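Local coordinates for protein oxygen-independent coproporphyrinogen III oxidase (Escherichia coli, PDB 1OLT) that uses a [4Fe-4S] cluster and S-adenosylmethionine to decarboxylate two propionate groups of coproporphyrinogen III oxidatively, giving protoporphyrinogen IX in anaerobic heme biosynthesis, at residues 66-71 / 209-214. Sequence-based numbering, arbitrary orientation. Where two conformers were deposited one is given.
Sequences CYFCGC and DLIYGL. With SAM (S-adenosylmethionine), chain C; SF4 (iron/sulfur cluster), chain B.
F68 of the cluster-binding loop and I211 of the strand meet in a CH-pi contact: methyl CD1 of I211 sits over one face of the F68 ring, 3.9 Å from its centroid and displaced toward the CD1-CE1 side of the rim. CB of C66 lies over the opposite face, out toward the CE2-CZ rim, so the ring is bounded on both sides, though by carbons set over different parts of it. L214 comes in nearer the root of the side chain, its CD2 lying 3.6 Å from F68 CB. F68 CG lies between its backbone N and carbonyl carbon (chi1 61°), which turns the phenyl toward the cofactors; F68 CE1 stands 3.6 Å from sulfide S1 of the cluster, and SAM C8 lies at the ring edge, in plane.

No hydrogen bond links the two segments directly; SAM bridges them. G70 N donates to adenine N7 (3.1 Å, 162°), while on the strand side D209 OD2 lies 2.8 Å from ribose O3' and CG1 of I211 packs against O2'. C66 SG binds FE4 and C69 SG binds FE2, and SAM chelates FE3 through its amino N and carboxylate O, the geometry characteristic of radical SAM enzymes. C69 SG also accepts a hydrogen bond from C71 N at 3.3 Å. Cutting F68 back to an alanine is likely to leave the I211 and L214 methyls without their aromatic partner and to open a gap beside the cluster and adenine.

The loop follows strand 53-62 and contains a type I turn from C66 to C69; strand 207-212 runs parallel between 166-172 and 236-241 in the radical SAM core. Q172 of strand 166-172 touches both F68 and I211, and behind the strand L210 and Y212 pack on helix 219-232.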
ATOM      1  N   CYS A  66     -16.902  -5.639  -6.902  1.00 11.14           N
ATOM      2  CA  CYS A  66     -16.619  -4.382  -7.531  1.00 11.33           C
ATOM      3  C   CYS A  66     -15.967  -4.710  -8.878  1.00 10.73           C
ATOM      4  O   CYS A  66     -14.929  -5.381  -8.899  1.00 12.22           O
ATOM      5  CB  CYS A  66     -15.645  -3.566  -6.686  1.00 10.42           C
ATOM      6  SG  CYS A  66     -16.244  -3.165  -4.996  1.00 13.65           S
ATOM      7  N   TYR A  67     -16.507  -4.183  -9.969  1.00 11.08           N
ATOM      8  CA  TYR A  67     -16.022  -4.527 -11.306  1.00 10.72           C
ATOM      9  C   TYR A  67     -14.628  -3.969 -11.654  1.00 11.22           C
ATOM     10  O   TYR A  67     -13.977  -4.571 -12.500  1.00 12.15           O
ATOM     11  CB  TYR A  67     -16.982  -4.089 -12.382  1.00 10.85           C
ATOM     12  CG  TYR A  67     -18.391  -4.708 -12.311  1.00 11.10           C
ATOM     13  CD1 TYR A  67     -18.645  -5.869 -11.603  1.00 13.90           C
ATOM     14  CD2 TYR A  67     -19.465  -4.065 -12.943  1.00 11.91           C
ATOM     15  CE1 TYR A  67     -19.969  -6.400 -11.514  1.00 11.99           C
ATOM     16  CE2 TYR A  67     -20.787  -4.603 -12.900  1.00 14.76           C
ATOM     17  CZ  TYR A  67     -21.022  -5.768 -12.171  1.00 13.36           C
ATOM     18  OH  TYR A  67     -22.308  -6.314 -12.078  1.00 12.47           O
ATOM     19  N   PHE A  68     -14.177  -2.901 -10.994  1.00 11.09           N
ATOM     20  CA  PHE A  68     -12.835  -2.324 -11.222  1.00 11.51           C
ATOM     21  C   PHE A  68     -11.737  -3.085 -10.485  1.00 11.66           C
ATOM     22  O   PHE A  68     -10.556  -2.894 -10.755  1.00 11.16           O
ATOM     23  CB  PHE A  68     -12.795  -0.841 -10.784  1.00 11.58           C
ATOM     24  CG  PHE A  68     -13.087  -0.653  -9.322  1.00 10.23           C
ATOM     25  CD1 PHE A  68     -12.142  -0.966  -8.359  1.00 11.39           C
ATOM     26  CD2 PHE A  68     -14.313  -0.244  -8.909  1.00 13.66           C
ATOM     27  CE1 PHE A  68     -12.440  -0.858  -7.006  1.00 14.27           C
ATOM     28  CE2 PHE A  68     -14.623  -0.153  -7.546  1.00 12.29           C
ATOM     29  CZ  PHE A  68     -13.668  -0.474  -6.598  1.00 14.56           C
ATOM     30  N   CYS A  69     -12.096  -3.950  -9.533  1.00 12.12           N
ATOM     31  CA  CYS A  69     -11.133  -4.344  -8.534  1.00 12.84           C
ATOM     32  C   CYS A  69     -10.087  -5.335  -8.978  1.00 13.68           C
ATOM     33  O   CYS A  69     -10.414  -6.349  -9.495  1.00 13.26           O
ATOM     34  CB  CYS A  69     -11.827  -4.858  -7.226  1.00 13.83           C
ATOM     35  SG  CYS A  69     -10.671  -5.325  -5.949  1.00 15.62           S
ATOM     36  N   GLY A  70      -8.799  -5.003  -8.681  1.00 13.52           N
ATOM     37  CA  GLY A  70      -7.648  -5.785  -9.023  1.00 13.21           C
ATOM     38  C   GLY A  70      -6.981  -6.423  -7.814  1.00 13.29           C
ATOM     39  O   GLY A  70      -5.925  -7.003  -7.936  1.00 13.67           O
ATOM     40  N   CYS A  71      -7.611  -6.374  -6.637  0.50 12.59           N
ATOM     41  CA  CYS A  71      -6.982  -6.871  -5.387  0.50 11.99           C
ATOM     42  C   CYS A  71      -7.032  -8.423  -5.325  0.50 12.41           C
ATOM     43  O   CYS A  71      -7.818  -9.031  -6.070  0.50 11.97           O
ATOM     44  CB  CYS A  71      -7.670  -6.267  -4.157  0.50 10.86           C
ATOM     45  SG  CYS A  71      -7.876  -4.462  -4.184  0.50  9.55           S
ATOM     46  N   ASP A 209      -9.761   6.065  -0.066  1.00 11.77           N
ATOM     47  CA  ASP A 209      -9.358   5.728  -1.416  1.00 12.67           C
ATOM     48  C   ASP A 209     -10.350   6.253  -2.447  1.00 12.65           C
ATOM     49  O   ASP A 209     -11.585   6.129  -2.270  1.00 11.94           O
ATOM     50  CB  ASP A 209      -9.281   4.225  -1.637  1.00 12.64           C
ATOM     51  CG  ASP A 209      -8.322   3.516  -0.723  1.00 16.35           C
ATOM     52  OD1 ASP A 209      -7.326   4.102  -0.229  1.00 16.52           O
ATOM     53  OD2 ASP A 209      -8.481   2.277  -0.497  1.00 19.83           O
ATOM     54  N   LEU A 210      -9.806   6.899  -3.481  1.00 11.65           N
ATOM     55  CA  LEU A 210     -10.505   7.309  -4.639  1.00 12.66           C
ATOM     56  C   LEU A 210      -9.799   6.692  -5.857  1.00 13.17           C
ATOM     57  O   LEU A 210      -8.599   6.392  -5.804  1.00 13.77           O
ATOM     58  CB  LEU A 210     -10.574   8.820  -4.792  1.00 13.05           C
ATOM     59  CG  LEU A 210     -11.248   9.596  -3.672  1.00 12.48           C
ATOM     60  CD1 LEU A 210     -11.026  11.143  -3.849  1.00 10.37           C
ATOM     61  CD2 LEU A 210     -12.680   9.253  -3.686  1.00 13.37           C
ATOM     62  N   ILE A 211     -10.557   6.478  -6.929  1.00 12.80           N
ATOM     63  CA  ILE A 211      -9.981   6.052  -8.214  1.00 12.32           C
ATOM     64  C   ILE A 211     -10.411   6.973  -9.336  1.00 12.57           C
ATOM     65  O   ILE A 211     -11.607   7.307  -9.476  1.00 13.10           O
ATOM     66  CB  ILE A 211     -10.366   4.616  -8.574  1.00 13.23           C
ATOM     67  CG1 ILE A 211     -10.058   3.641  -7.448  1.00 12.11           C
ATOM     68  CG2 ILE A 211      -9.725   4.195  -9.878  1.00 11.31           C
ATOM     69  CD1 ILE A 211     -10.675   2.217  -7.707  1.00 14.21           C
ATOM     70  N   TYR A 212      -9.426   7.406 -10.146  1.00 12.30           N
ATOM     71  CA  TYR A 212      -9.701   8.201 -11.363  1.00 12.54           C
ATOM     72  C   TYR A 212      -9.388   7.349 -12.596  1.00 11.96           C
ATOM     73  O   TYR A 212      -8.492   6.516 -12.584  1.00 11.38           O
ATOM     74  CB  TYR A 212      -8.977   9.567 -11.369  1.00 13.16           C
ATOM     75  CG  TYR A 212      -7.500   9.531 -11.633  1.00 13.57           C
ATOM     76  CD1 TYR A 212      -6.624   9.291 -10.629  1.00 12.78           C
ATOM     77  CD2 TYR A 212      -7.000   9.733 -12.919  1.00 16.80           C
ATOM     78  CE1 TYR A 212      -5.290   9.252 -10.852  1.00 13.75           C
ATOM     79  CE2 TYR A 212      -5.625   9.713 -13.157  1.00 17.33           C
ATOM     80  CZ  TYR A 212      -4.801   9.425 -12.115  1.00 14.35           C
ATOM     81  OH  TYR A 212      -3.457   9.385 -12.306  1.00 24.33           O
ATOM     82  N   GLY A 213     -10.158   7.531 -13.639  1.00 12.04           N
ATOM     83  CA  GLY A 213     -10.104   6.654 -14.829  1.00 12.05           C
ATOM     84  C   GLY A 213     -11.212   5.593 -14.937  1.00 12.12           C
ATOM     85  O   GLY A 213     -11.187   4.740 -15.799  1.00 11.29           O
ATOM     86  N   LEU A 214     -12.169   5.633 -14.021  1.00 12.93           N
ATOM     87  CA  LEU A 214     -13.307   4.723 -14.042  1.00 12.08           C
ATOM     88  C   LEU A 214     -14.269   5.123 -15.140  1.00 12.88           C
ATOM     89  O   LEU A 214     -14.263   6.271 -15.560  1.00 12.60           O
ATOM     90  CB  LEU A 214     -14.003   4.754 -12.683  1.00 11.98           C
ATOM     91  CG  LEU A 214     -13.280   4.183 -11.493  1.00 12.50           C
ATOM     92  CD1 LEU A 214     -14.056   4.333 -10.217  1.00 14.61           C
ATOM     93  CD2 LEU A 214     -12.888   2.681 -11.647  1.00 14.08           C
TER
HETATM   94  N   SAM C 501     -12.328  -3.716   0.561  1.00 18.66           N
HETATM   95  CA  SAM C 501     -12.407  -2.349   1.058  1.00 18.10           C
HETATM   96  C   SAM C 501     -13.127  -1.377   0.116  1.00 19.26           C
HETATM   97  O   SAM C 501     -13.255  -1.689  -1.118  1.00 18.76           O
HETATM   98  OXT SAM C 501     -13.592  -0.394   0.657  1.00 17.52           O
HETATM   99  CB  SAM C 501     -10.951  -1.876   1.239  1.00 19.99           C
HETATM  100  CG  SAM C 501     -10.173  -1.257   0.109  0.60 20.95           C
HETATM  101  SD  SAM C 501      -9.675  -2.357  -1.192  0.60 19.90           S
HETATM  102  CE  SAM C 501      -8.803  -3.693  -0.363  0.60 22.10           C
HETATM  103  C5' SAM C 501      -8.075  -1.554  -1.749  0.60 21.76           C
HETATM  104  C4' SAM C 501      -8.123  -0.383  -2.793  1.00 20.01           C
HETATM  105  O4' SAM C 501      -7.552  -0.708  -4.054  1.00 22.97           O
HETATM  106  C3' SAM C 501      -9.525   0.037  -3.168  1.00 21.30           C
HETATM  107  O3' SAM C 501     -10.199   0.781  -2.146  1.00 21.66           O
HETATM  108  C2' SAM C 501      -9.330   0.765  -4.504  1.00 19.23           C
HETATM  109  O2' SAM C 501      -9.188   2.171  -4.304  1.00 19.09           O
HETATM  110  C1' SAM C 501      -8.021   0.214  -5.013  1.00 18.71           C
HETATM  111  N9  SAM C 501      -8.133  -0.491  -6.274  1.00 19.12           N
HETATM  112  C8  SAM C 501      -8.655  -1.750  -6.419  1.00 17.55           C
HETATM  113  N7  SAM C 501      -8.578  -2.106  -7.698  1.00 16.68           N
HETATM  114  C5  SAM C 501      -7.981  -1.075  -8.378  1.00 19.03           C
HETATM  115  C6  SAM C 501      -7.638  -0.891  -9.728  1.00 20.30           C
HETATM  116  N6  SAM C 501      -7.852  -1.815 -10.665  1.00 16.44           N
HETATM  117  N1  SAM C 501      -7.043   0.287 -10.083  1.00 19.15           N
HETATM  118  C2  SAM C 501      -6.800   1.273  -9.121  1.00 21.62           C
HETATM  119  N3  SAM C 501      -7.119   1.098  -7.817  1.00 18.02           N
HETATM  120  C4  SAM C 501      -7.713  -0.061  -7.466  1.00 18.27           C
HETATM  121 FE1  SF4 B 500     -13.596  -6.050  -2.308  1.00 23.82          FE
HETATM  122 FE2  SF4 B 500     -12.079  -4.846  -4.129  1.00 25.67          FE
HETATM  123 FE3  SF4 B 500     -12.799  -3.723  -1.945  1.00 28.86          FE
HETATM  124 FE4  SF4 B 500     -14.372  -4.128  -3.672  1.00 28.04          FE
HETATM  125  S1  SF4 B 500     -12.613  -2.679  -3.946  1.00 15.00           S
HETATM  126  S2  SF4 B 500     -14.931  -4.428  -1.542  1.00 13.41           S
HETATM  127  S3  SF4 B 500     -13.927  -6.046  -4.405  1.00 15.21           S
HETATM  128  S4  SF4 B 500     -11.484  -5.428  -2.181  1.00 17.11           S